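Local structure of Alr4995 protein (Nostoc sp., 6LRF) at residues 499-504 and 540-545; 525-530 and 582-587; 7-12 and 43-48. The protein combines arginine dihydrolase and ornithine cyclodeaminase activities, so that it probably turns arginine into ornithine and then ornithine into proline, releasing ammonia. All blocks are in the same frame, centred on the assembly; numbering follows the deposited sequence.

Contact 1 (499-504 and 540-545)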
ATOM      1  N   VAL B 499      14.800  -7.629   9.384  1.00 21.61           N
ATOM      2  CA  VAL B 499      15.785  -8.580   8.878  1.00 22.91           C
ATOM      3  C   VAL B 499      15.638  -9.950   9.572  1.00 30.55           C
ATOM      4  O   VAL B 499      15.671 -11.001   8.925  1.00 24.18           O
ATOM      5  CB  VAL B 499      17.226  -8.071   9.073  1.00 27.04           C
ATOM      6  CG1 VAL B 499      18.247  -9.159   8.680  1.00 23.59           C
ATOM      7  CG2 VAL B 499      17.457  -6.789   8.274  1.00 25.13           C
ATOM      8  N   ILE B 500      15.480  -9.934  10.894  1.00 25.50           N
ATOM      9  CA  ILE B 500      15.325 -11.170  11.656  1.00 26.20           C
ATOM     10  C   ILE B 500      13.982 -11.823  11.351  1.00 28.59           C
ATOM     11  O   ILE B 500      13.913 -13.002  11.033  1.00 29.58           O
ATOM     12  CB  ILE B 500      15.434 -10.904  13.167  1.00 26.57           C
ATOM     13  CG1 ILE B 500      16.755 -10.198  13.470  1.00 23.68           C
ATOM     14  CG2 ILE B 500      15.341 -12.190  13.930  1.00 25.17           C
ATOM     15  CD1 ILE B 500      17.960 -10.960  12.918  1.00 24.56           C
ATOM     16  N   HIS B 501      12.918 -11.032  11.432  1.00 27.15           N
ATOM     17  CA  HIS B 501      11.558 -11.509  11.178  1.00 31.38           C
ATOM     18  C   HIS B 501      11.346 -12.212   9.837  1.00 38.90           C
ATOM     19  O   HIS B 501      10.524 -13.123   9.741  1.00 35.37           O
ATOM     20  CB  HIS B 501      10.592 -10.337  11.280  1.00 29.03           C
ATOM     21  CG  HIS B 501      10.591  -9.692  12.627  1.00 30.02           C
ATOM     22  ND1 HIS B 501      10.187  -8.389  12.836  1.00 31.57           N
ATOM     23  CD2 HIS B 501      10.968 -10.169  13.838  1.00 30.17           C
ATOM     24  CE1 HIS B 501      10.299  -8.097  14.120  1.00 32.67           C
ATOM     25  NE2 HIS B 501      10.770  -9.161  14.749  1.00 36.30           N
ATOM     26  N   THR B 502      12.072 -11.797   8.801  1.00 32.59           N
ATOM     27  CA  THR B 502      11.834 -12.341   7.471  1.00 26.58           C
ATOM     28  C   THR B 502      12.765 -13.509   7.199  1.00 33.24           C
ATOM     29  O   THR B 502      12.802 -14.057   6.102  1.00 33.55           O
ATOM     30  CB  THR B 502      12.023 -11.262   6.389  1.00 29.68           C
ATOM     31  OG1 THR B 502      13.334 -10.701   6.512  1.00 29.01           O
ATOM     32  CG2 THR B 502      11.013 -10.161   6.571  1.00 30.55           C
ATOM     33  N   GLY B 503      13.530 -13.885   8.211  1.00 32.98           N
ATOM     34  CA  GLY B 503      14.469 -14.974   8.053  1.00 34.33           C
ATOM     35  C   GLY B 503      15.754 -14.562   7.375  1.00 32.35           C
ATOM     36  O   GLY B 503      16.545 -15.411   6.953  1.00 37.35           O
ATOM     37  N   GLY B 504      15.982 -13.256   7.278  1.00 26.45           N
ATOM     38  CA  GLY B 504      17.212 -12.769   6.686  1.00 28.81           C
ATOM     39  C   GLY B 504      18.419 -12.944   7.594  1.00 27.50           C
ATOM     40  O   GLY B 504      19.555 -12.844   7.139  1.00 28.35           O
ATOM     41  N   LEU B 540       9.940 -11.537  19.136  1.00 32.48           N
ATOM     42  CA  LEU B 540       8.754 -10.792  19.581  1.00 28.65           C
ATOM     43  C   LEU B 540       7.930 -10.258  18.417  1.00 34.81           C
ATOM     44  O   LEU B 540       8.426  -9.467  17.611  1.00 29.20           O
ATOM     45  CB  LEU B 540       9.157  -9.626  20.483  1.00 33.18           C
ATOM     46  CG  LEU B 540       8.002  -8.760  20.987  1.00 31.64           C
ATOM     47  CD1 LEU B 540       6.967  -9.604  21.706  1.00 35.36           C
ATOM     48  CD2 LEU B 540       8.511  -7.655  21.904  1.00 32.93           C
ATOM     49  N   GLY B 541       6.691 -10.738  18.311  1.00 34.93           N
ATOM     50  CA  GLY B 541       5.758 -10.249  17.308  1.00 39.06           C
ATOM     51  C   GLY B 541       5.664 -11.057  16.022  1.00 38.54           C
ATOM     52  O   GLY B 541       4.704 -10.919  15.271  1.00 40.51           O
ATOM     53  N   VAL B 542       6.659 -11.896  15.746  1.00 39.39           N
ATOM     54  CA  VAL B 542       6.660 -12.657  14.499  1.00 37.50           C
ATOM     55  C   VAL B 542       6.989 -14.134  14.727  1.00 44.17           C
ATOM     56  O   VAL B 542       7.894 -14.476  15.493  1.00 40.41           O
ATOM     57  CB  VAL B 542       7.661 -12.043  13.469  1.00 34.50           C
ATOM     58  CG1 VAL B 542       7.785 -12.916  12.228  1.00 32.31           C
ATOM     59  CG2 VAL B 542       7.215 -10.630  13.075  1.00 34.37           C
ATOM     60  N   ASP B 543       6.213 -15.011  14.090  1.00 42.39           N
ATOM     61  CA  ASP B 543       6.607 -16.409  13.946  1.00 44.80           C
ATOM     62  C   ASP B 543       7.483 -16.521  12.698  1.00 40.79           C
ATOM     63  O   ASP B 543       6.954 -16.637  11.594  1.00 38.57           O
ATOM     64  CB  ASP B 543       5.379 -17.322  13.834  1.00 49.06           C
ATOM     65  CG  ASP B 543       5.736 -18.811  13.872  1.00 55.47           C
ATOM     66  OD1 ASP B 543       6.927 -19.158  13.695  1.00 49.87           O
ATOM     67  OD2 ASP B 543       4.815 -19.636  14.080  1.00 60.53           O
HETATM   68  N   MSE B 544       8.806 -16.476  12.872  1.00 36.80           N
HETATM   69  CA  MSE B 544       9.716 -16.467  11.727  1.00 42.85           C
HETATM   70  C   MSE B 544       9.417 -17.661  10.806  1.00 50.12           C
HETATM   71  O   MSE B 544       9.152 -17.473   9.620  1.00 49.15           O
HETATM   72  CB  MSE B 544      11.186 -16.483  12.173  1.00 40.48           C
HETATM   73  CG  MSE B 544      12.152 -16.022  11.083  1.00 39.16           C
HETATM   74 SE   MSE B 544      13.949 -16.811  11.139  0.32 45.52          SE
HETATM   75  CE  MSE B 544      13.485 -18.697  10.983  1.00 52.74           C
ATOM     76  N   LYS B 545       9.397 -18.866  11.382  1.00 49.60           N
ATOM     77  CA  LYS B 545       9.169 -20.124  10.660  1.00 51.49           C
ATOM     78  C   LYS B 545       7.930 -20.128   9.739  1.00 47.83           C
ATOM     79  O   LYS B 545       7.982 -20.670   8.629  1.00 48.94           O
ATOM     80  CB  LYS B 545       9.058 -21.286  11.670  1.00 49.79           C
ATOM     81  CG  LYS B 545       9.740 -21.030  13.024  1.00 53.44           C
ATOM     82  CD  LYS B 545       9.053 -21.810  14.168  1.00 61.40           C
ATOM     83  CE  LYS B 545       9.561 -21.380  15.555  1.00 60.27           C
ATOM     84  NZ  LYS B 545       9.027 -20.050  16.001  1.00 58.25           N
TER
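H501 and M544 bring the two backbones to within 5.3 Å between their CA atoms, where the end of helix 498-501 passes the residue just after the short strand 542-543. V542, two residues earlier, lies over a face of the H501 imidazole. Its CG2 methyl sits 3.7 Å from the ring centroid and 19° off the normal, a CH-pi contact displaced toward CG. With chi1 at 174°, V542 places CG1 anti to its own N, where that second methyl meets H501 CB and H501 O, and turns CG2 over the ring. H529 meets the same imidazole with its own ring at a steep angle.

Selenomethionine M544 itself lies along the carbonyl end of the helix. Its CG is 3.5 Å from I500 O and 3.6 Å from H501 O, and its SE lies 3.6 Å from G503 CA. R468 of the second subunit packs against this side chain as well. I500 O also accepts a hydrogen bond from G503 N (3.0 Å).

That bond, together with a weak one from G504 N to V499 O, and the positive phi of G503 (81°) make a Schellman motif. It ends the short helix that follows the central strand 491-495 of a Rossmann-type domain.

Contact 2 (525-530 and 582-587)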
ATOM      1  N   ALA B 525      16.740  -2.754  18.994  1.00 20.42           N
ATOM      2  CA  ALA B 525      15.771  -3.777  18.645  1.00 25.63           C
ATOM      3  C   ALA B 525      16.350  -4.901  17.773  1.00 22.64           C
ATOM      4  O   ALA B 525      16.062  -6.073  18.025  1.00 23.54           O
ATOM      5  CB  ALA B 525      14.559  -3.125  17.956  1.00 26.16           C
ATOM      6  N   ILE B 526      17.167  -4.578  16.773  1.00 22.58           N
ATOM      7  CA  ILE B 526      17.708  -5.639  15.924  1.00 23.07           C
ATOM      8  C   ILE B 526      18.608  -6.590  16.728  1.00 20.71           C
ATOM      9  O   ILE B 526      18.589  -7.791  16.516  1.00 21.93           O
ATOM     10  CB  ILE B 526      18.499  -5.103  14.716  1.00 24.75           C
ATOM     11  CG1 ILE B 526      19.122  -6.288  13.965  1.00 28.09           C
ATOM     12  CG2 ILE B 526      19.607  -4.147  15.151  1.00 22.78           C
ATOM     13  CD1 ILE B 526      18.907  -6.246  12.502  1.00 27.62           C
ATOM     14  N   ALA B 527      19.366  -6.049  17.669  1.00 20.04           N
ATOM     15  CA  ALA B 527      20.211  -6.871  18.519  1.00 21.13           C
ATOM     16  C   ALA B 527      19.376  -7.759  19.433  1.00 23.51           C
ATOM     17  O   ALA B 527      19.678  -8.937  19.578  1.00 21.38           O
ATOM     18  CB  ALA B 527      21.151  -6.003  19.346  1.00 22.54           C
ATOM     19  N   VAL B 528      18.331  -7.214  20.057  1.00 18.08           N
ATOM     20  CA  VAL B 528      17.524  -8.063  20.933  1.00 19.44           C
ATOM     21  C   VAL B 528      16.813  -9.166  20.134  1.00 22.00           C
ATOM     22  O   VAL B 528      16.782 -10.310  20.565  1.00 20.16           O
ATOM     23  CB  VAL B 528      16.459  -7.280  21.733  1.00 19.34           C
ATOM     24  CG1 VAL B 528      15.658  -8.240  22.613  1.00 20.56           C
ATOM     25  CG2 VAL B 528      17.108  -6.206  22.608  1.00 17.24           C
ATOM     26  N   HIS B 529      16.240  -8.826  18.981  1.00 18.10           N
ATOM     27  CA  HIS B 529      15.527  -9.811  18.172  1.00 18.34           C
ATOM     28  C   HIS B 529      16.457 -10.890  17.632  1.00 21.53           C
ATOM     29  O   HIS B 529      16.089 -12.059  17.583  1.00 19.52           O
ATOM     30  CB  HIS B 529      14.798  -9.126  17.008  1.00 22.60           C
ATOM     31  CG  HIS B 529      13.553  -8.418  17.423  1.00 24.58           C
ATOM     32  ND1 HIS B 529      12.309  -9.008  17.358  1.00 32.69           N
ATOM     33  CD2 HIS B 529      13.359  -7.185  17.947  1.00 25.39           C
ATOM     34  CE1 HIS B 529      11.400  -8.157  17.800  1.00 34.07           C
ATOM     35  NE2 HIS B 529      12.013  -7.046  18.171  1.00 26.17           N
ATOM     36  N   ASP B 530      17.652 -10.492  17.205  1.00 21.04           N
ATOM     37  CA  ASP B 530      18.629 -11.447  16.699  1.00 21.39           C
ATOM     38  C   ASP B 530      19.028 -12.413  17.808  1.00 25.85           C
ATOM     39  O   ASP B 530      19.084 -13.631  17.606  1.00 22.40           O
ATOM     40  CB  ASP B 530      19.863 -10.731  16.164  1.00 20.60           C
ATOM     41  CG  ASP B 530      21.008 -11.692  15.840  1.00 26.10           C
ATOM     42  OD1 ASP B 530      20.884 -12.483  14.868  1.00 25.85           O
ATOM     43  OD2 ASP B 530      22.046 -11.626  16.534  1.00 26.19           O
ATOM     44  N   GLY B 582      24.222 -16.227  15.214  1.00 23.48           N
ATOM     45  CA  GLY B 582      23.407 -15.111  14.777  1.00 27.52           C
ATOM     46  C   GLY B 582      24.223 -13.892  14.417  1.00 27.07           C
ATOM     47  O   GLY B 582      25.461 -13.921  14.458  1.00 26.66           O
ATOM     48  N   VAL B 583      23.529 -12.811  14.069  1.00 22.47           N
ATOM     49  CA  VAL B 583      24.198 -11.599  13.607  1.00 22.14           C
ATOM     50  C   VAL B 583      25.176 -11.052  14.642  1.00 23.22           C
ATOM     51  O   VAL B 583      26.358 -10.885  14.351  1.00 22.49           O
ATOM     52  CB  VAL B 583      23.170 -10.501  13.227  1.00 25.29           C
ATOM     53  CG1 VAL B 583      23.878  -9.205  12.839  1.00 17.99           C
ATOM     54  CG2 VAL B 583      22.288 -10.997  12.092  1.00 22.50           C
HETATM   55  N   MSE B 584      24.697 -10.790  15.856  1.00 22.01           N
HETATM   56  CA  MSE B 584      25.544 -10.168  16.869  1.00 25.97           C
HETATM   57  C   MSE B 584      26.705 -11.116  17.226  1.00 24.98           C
HETATM   58  O   MSE B 584      27.836 -10.682  17.436  1.00 23.94           O
HETATM   59  CB  MSE B 584      24.716  -9.787  18.112  1.00 24.51           C
HETATM   60  CG  MSE B 584      23.459  -8.949  17.797  1.00 25.18           C
HETATM   61 SE   MSE B 584      23.882  -7.380  16.683  0.44 26.94          SE
HETATM   62  CE  MSE B 584      25.070  -6.570  17.993  1.00 26.83           C
ATOM     63  N   TYR B 585      26.423 -12.411  17.243  1.00 23.78           N
ATOM     64  CA  TYR B 585      27.454 -13.430  17.469  1.00 23.60           C
ATOM     65  C   TYR B 585      28.591 -13.343  16.458  1.00 23.78           C
ATOM     66  O   TYR B 585      29.757 -13.320  16.834  1.00 24.76           O
ATOM     67  CB  TYR B 585      26.852 -14.837  17.408  1.00 24.17           C
ATOM     68  CG  TYR B 585      27.898 -15.947  17.443  1.00 24.60           C
ATOM     69  CD1 TYR B 585      28.444 -16.381  18.649  1.00 26.75           C
ATOM     70  CD2 TYR B 585      28.339 -16.556  16.268  1.00 30.54           C
ATOM     71  CE1 TYR B 585      29.396 -17.393  18.685  1.00 31.64           C
ATOM     72  CE2 TYR B 585      29.294 -17.565  16.292  1.00 31.02           C
ATOM     73  CZ  TYR B 585      29.815 -17.976  17.504  1.00 32.47           C
ATOM     74  OH  TYR B 585      30.755 -18.973  17.533  1.00 42.24           O
ATOM     75  N   GLU B 586      28.249 -13.314  15.175  1.00 23.93           N
ATOM     76  CA  GLU B 586      29.272 -13.226  14.136  1.00 26.18           C
ATOM     77  C   GLU B 586      30.070 -11.933  14.232  1.00 29.54           C
ATOM     78  O   GLU B 586      31.269 -11.928  13.939  1.00 26.91           O
ATOM     79  CB  GLU B 586      28.656 -13.348  12.737  1.00 26.27           C
ATOM     80  CG  GLU B 586      28.024 -14.715  12.411  1.00 27.32           C
ATOM     81  CD  GLU B 586      28.986 -15.912  12.559  1.00 40.07           C
ATOM     82  OE1 GLU B 586      30.225 -15.717  12.650  1.00 36.98           O
ATOM     83  OE2 GLU B 586      28.487 -17.063  12.588  1.00 34.60           O
ATOM     84  N   CYS B 587      29.429 -10.832  14.641  1.00 26.90           N
ATOM     85  CA  CYS B 587      30.167  -9.571  14.804  1.00 26.21           C
ATOM     86  C   CYS B 587      31.218  -9.718  15.894  1.00 25.81           C
ATOM     87  O   CYS B 587      32.363  -9.289  15.728  1.00 25.37           O
ATOM     88  CB  CYS B 587      29.238  -8.394  15.137  1.00 22.81           C
ATOM     89  SG  CYS B 587      28.272  -7.834  13.727  1.00 24.01           S
TER
HETATM   90  O   HOH W   1      23.754 -13.335  17.786  1.00 25.25           O
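D530 lays its carboxylate across the first turn of helix 583-589, overlapping the backbone of V583 and M584. Its CG stands anti to the backbone N (chi1 170°), which carries the group outward from helix 524-536 to the amides of the other helix. Each oxygen takes one of them. V583 N donates to D530 OD1 at 2.8 Å, from the syn side and somewhat out of the carboxylate plane; M584 N donates to D530 OD2 at 2.9 Å, nearly straight at 174° but from above that plane. A water extends the pattern, giving a proton to D530 OD2 and accepting one from Y585 N, so that one side chain serves three successive amides at the helix start, two directly and the third through the water.

G582, at the N-cap position, has no side chain to offer these amides, and a CB there would clash with D530 OD1. V583 CG2 packs its carbon against the carboxylate, 3.4 Å from D530 OD1. The apolar part of the fit is selenomethionine M584, bent at chi2 and chi3, which rests SE 4.1 Å from A527 CB. The two helix segments run almost at right angles (101°), their axes 9.8 Å apart. I512 flanks V583, while F594 and L596 of strand 594-597 back M584 and A527 respectively.

All the touching residues are buried, so the carboxylate replaces solvent for the amides of V583 and M584, while the water serves Y585 N; the positive end of the helix dipole would in turn probably stabilise negative charge on D530.

Contact 3 (7-12 and 43-48)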
ATOM      1  N   PHE B   7      11.991 -58.267  16.205  1.00 32.15           N
ATOM      2  CA  PHE B   7      11.071 -57.250  15.695  1.00 35.43           C
ATOM      3  C   PHE B   7       9.731 -57.880  15.389  1.00 34.85           C
ATOM      4  O   PHE B   7       9.668 -59.024  14.945  1.00 32.04           O
ATOM      5  CB  PHE B   7      11.604 -56.588  14.426  1.00 30.99           C
ATOM      6  CG  PHE B   7      12.799 -55.723  14.653  1.00 36.20           C
ATOM      7  CD1 PHE B   7      12.649 -54.358  14.887  1.00 29.65           C
ATOM      8  CD2 PHE B   7      14.077 -56.270  14.635  1.00 35.56           C
ATOM      9  CE1 PHE B   7      13.753 -53.544  15.105  1.00 32.09           C
ATOM     10  CE2 PHE B   7      15.198 -55.466  14.846  1.00 40.92           C
ATOM     11  CZ  PHE B   7      15.035 -54.095  15.081  1.00 39.80           C
ATOM     12  N   LEU B   8       8.664 -57.128  15.626  1.00 27.50           N
ATOM     13  CA  LEU B   8       7.324 -57.563  15.271  1.00 26.54           C
ATOM     14  C   LEU B   8       6.896 -56.910  13.967  1.00 30.77           C
ATOM     15  O   LEU B   8       7.033 -55.694  13.824  1.00 27.91           O
ATOM     16  CB  LEU B   8       6.352 -57.193  16.371  1.00 25.44           C
ATOM     17  CG  LEU B   8       4.903 -57.529  16.108  1.00 26.92           C
ATOM     18  CD1 LEU B   8       4.772 -59.039  16.025  1.00 28.95           C
ATOM     19  CD2 LEU B   8       4.091 -56.959  17.229  1.00 21.80           C
HETATM   20  N   MSE B   9       6.394 -57.703  13.022  1.00 29.57           N
HETATM   21  CA  MSE B   9       5.843 -57.157  11.778  1.00 30.13           C
HETATM   22  C   MSE B   9       4.483 -57.761  11.474  1.00 33.21           C
HETATM   23  O   MSE B   9       3.970 -58.577  12.228  1.00 31.99           O
HETATM   24  CB  MSE B   9       6.788 -57.398  10.602  1.00 37.71           C
HETATM   25  CG  MSE B   9       8.126 -56.717  10.765  1.00 35.68           C
HETATM   26 SE   MSE B   9       9.323 -56.860   9.203  1.00 63.27          SE
HETATM   27  CE  MSE B   9       8.259 -55.872   7.871  1.00 45.14           C
ATOM     28  N   CYS B  10       3.884 -57.339  10.374  1.00 31.41           N
ATOM     29  CA  CYS B  10       2.601 -57.882   9.983  1.00 31.74           C
ATOM     30  C   CYS B  10       2.479 -57.785   8.476  1.00 42.75           C
ATOM     31  O   CYS B  10       2.541 -56.682   7.910  1.00 37.44           O
ATOM     32  CB  CYS B  10       1.458 -57.149  10.680  1.00 35.40           C
ATOM     33  SG  CYS B  10      -0.181 -57.750  10.260  1.00 38.54           S
ATOM     34  N   PRO B  11       2.332 -58.946   7.816  1.00 41.54           N
ATOM     35  CA  PRO B  11       2.291 -59.031   6.354  1.00 42.09           C
ATOM     36  C   PRO B  11       1.092 -58.289   5.753  1.00 39.47           C
ATOM     37  O   PRO B  11       0.035 -58.187   6.382  1.00 36.00           O
ATOM     38  CB  PRO B  11       2.212 -60.543   6.096  1.00 44.17           C
ATOM     39  CG  PRO B  11       1.623 -61.109   7.338  1.00 43.23           C
ATOM     40  CD  PRO B  11       2.178 -60.267   8.449  1.00 39.46           C
ATOM     41  N   PRO B  12       1.268 -57.760   4.531  1.00 44.94           N
ATOM     42  CA  PRO B  12       0.273 -56.916   3.859  1.00 44.25           C
ATOM     43  C   PRO B  12      -0.887 -57.670   3.218  1.00 44.50           C
ATOM     44  O   PRO B  12      -1.367 -57.216   2.179  1.00 47.63           O
ATOM     45  CB  PRO B  12       1.100 -56.216   2.774  1.00 45.01           C
ATOM     46  CG  PRO B  12       2.205 -57.158   2.487  1.00 40.25           C
ATOM     47  CD  PRO B  12       2.542 -57.809   3.787  1.00 40.46           C
ATOM     48  N   GLY B  43      10.748 -57.427   0.790  1.00 42.50           N
ATOM     49  CA  GLY B  43      12.099 -56.901   0.737  1.00 49.93           C
ATOM     50  C   GLY B  43      12.600 -56.461   2.100  1.00 45.81           C
ATOM     51  O   GLY B  43      13.721 -56.794   2.501  1.00 47.43           O
ATOM     52  N   LEU B  44      11.762 -55.711   2.813  1.00 48.82           N
ATOM     53  CA  LEU B  44      12.069 -55.280   4.181  1.00 47.26           C
ATOM     54  C   LEU B  44      12.198 -56.482   5.118  1.00 44.85           C
ATOM     55  O   LEU B  44      13.189 -56.635   5.853  1.00 44.93           O
ATOM     56  CB  LEU B  44      10.983 -54.331   4.693  1.00 42.63           C
ATOM     57  CG  LEU B  44      11.147 -53.876   6.139  1.00 40.64           C
ATOM     58  CD1 LEU B  44      12.508 -53.218   6.327  1.00 36.66           C
ATOM     59  CD2 LEU B  44      10.018 -52.925   6.501  1.00 40.71           C
ATOM     60  N   TYR B  45      11.169 -57.318   5.076  1.00 43.54           N
ATOM     61  CA  TYR B  45      11.111 -58.552   5.832  1.00 45.11           C
ATOM     62  C   TYR B  45      12.378 -59.384   5.639  1.00 46.88           C
ATOM     63  O   TYR B  45      13.030 -59.779   6.614  1.00 47.54           O
ATOM     64  CB  TYR B  45       9.869 -59.331   5.408  1.00 42.78           C
ATOM     65  CG  TYR B  45       9.660 -60.626   6.146  1.00 51.92           C
ATOM     66  CD1 TYR B  45       9.629 -60.658   7.534  1.00 46.63           C
ATOM     67  CD2 TYR B  45       9.475 -61.816   5.455  1.00 50.06           C
ATOM     68  CE1 TYR B  45       9.430 -61.842   8.212  1.00 46.62           C
ATOM     69  CE2 TYR B  45       9.277 -63.004   6.124  1.00 48.79           C
ATOM     70  CZ  TYR B  45       9.255 -63.016   7.501  1.00 49.16           C
ATOM     71  OH  TYR B  45       9.054 -64.205   8.168  1.00 46.22           O
ATOM     72  N   GLN B  46      12.738 -59.622   4.381  1.00 49.43           N
ATOM     73  CA  GLN B  46      13.909 -60.439   4.061  1.00 51.64           C
ATOM     74  C   GLN B  46      15.200 -59.816   4.600  1.00 52.10           C
ATOM     75  O   GLN B  46      16.017 -60.511   5.207  1.00 50.71           O
ATOM     76  CB  GLN B  46      14.029 -60.660   2.544  1.00 52.73           C
ATOM     77  CG  GLN B  46      12.912 -61.498   1.903  1.00 54.03           C
ATOM     78  CD  GLN B  46      12.784 -62.892   2.491  1.00 61.99           C
ATOM     79  OE1 GLN B  46      13.779 -63.514   2.876  1.00 67.68           O
ATOM     80  NE2 GLN B  46      11.552 -63.406   2.535  1.00 59.83           N
ATOM     81  N   ILE B  47      15.376 -58.511   4.380  1.00 49.12           N
ATOM     82  CA  ILE B  47      16.570 -57.811   4.852  1.00 50.16           C
ATOM     83  C   ILE B  47      16.689 -57.873   6.372  1.00 52.12           C
ATOM     84  O   ILE B  47      17.763 -58.162   6.916  1.00 53.70           O
ATOM     85  CB  ILE B  47      16.582 -56.337   4.420  1.00 49.41           C
ATOM     86  CG1 ILE B  47      16.733 -56.220   2.904  1.00 53.84           C
ATOM     87  CG2 ILE B  47      17.724 -55.607   5.093  1.00 48.94           C
ATOM     88  CD1 ILE B  47      16.516 -54.812   2.377  1.00 48.38           C
ATOM     89  N   LEU B  48      15.576 -57.612   7.052  1.00 49.48           N
ATOM     90  CA  LEU B  48      15.573 -57.565   8.506  1.00 44.96           C
ATOM     91  C   LEU B  48      15.815 -58.947   9.099  1.00 47.56           C
ATOM     92  O   LEU B  48      16.535 -59.085  10.092  1.00 48.55           O
ATOM     93  CB  LEU B  48      14.250 -56.980   9.026  1.00 47.62           C
ATOM     94  CG  LEU B  48      14.225 -56.556  10.499  1.00 45.03           C
ATOM     95  CD1 LEU B  48      15.385 -55.627  10.809  1.00 40.65           C
ATOM     96  CD2 LEU B  48      12.906 -55.887  10.854  1.00 39.61           C
TER
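L48 lies beneath the ring of F7 in a beta-alpha-beta crossover: strand 6-9 leads through helix 34-49 to the parallel neighbouring strand 53-56, in what is probably the dihydrolase portion of the chain. Helix and strand segments run nearly antiparallel (161°), with their axes 11.1 Å apart, and side chains bridge the gap. The leucine's forked end is one bump, fitted between F7 and M9. Its CD1 sits over a face of the F7 ring; its CD2 touches F7 CG and CB, 4.2 Å from the ring centroid in an off-centre CH-pi contact, and also meets M9 SE at 4.1 Å.

The other bump is selenomethionine M9, coming from the strand into the hollow between L44, Y45 and L48 on the helix. CG lies beside the backbone N and the chain runs extended through chi2, then turns at chi3 (64°) to drop its methyl onto L44. With only an alanine's CB in place of L48, the underside of the F7 ring would probably face a gap and M9 SE would lose its methyl neighbour. I228 of strand 226-229 supports L44 and L48, and W41 stacks on Y45. The edge of the Y45 ring closes the hollow, its CD1 4.2 Å from M9 SE and the selenium near the ring plane.

Contacts 1 and 2 illustrate how one alpha/beta domain knits itself together, whereas contact 3 belongs to a separate part of the chain. Contact 3 closes first in the sequence; the segments of contacts 1 and 2 then alternate, 499-504, 525-530, 540-545 and 582-587. All four lie in the Rossmann-type region built on the six-stranded parallel sheet. The centres of contacts 1 and 2 are 13 Å apart; helix 524-536, which carries one side of contact 2, also packs on contact 1, with I500 CD1 3.8 Å from D530 CB. Contact 3 lies about 45 Å from contact 1 and 50 Å from contact 2, between centres. This separation is consistent with two activities housed in distinct domains of one polypeptide.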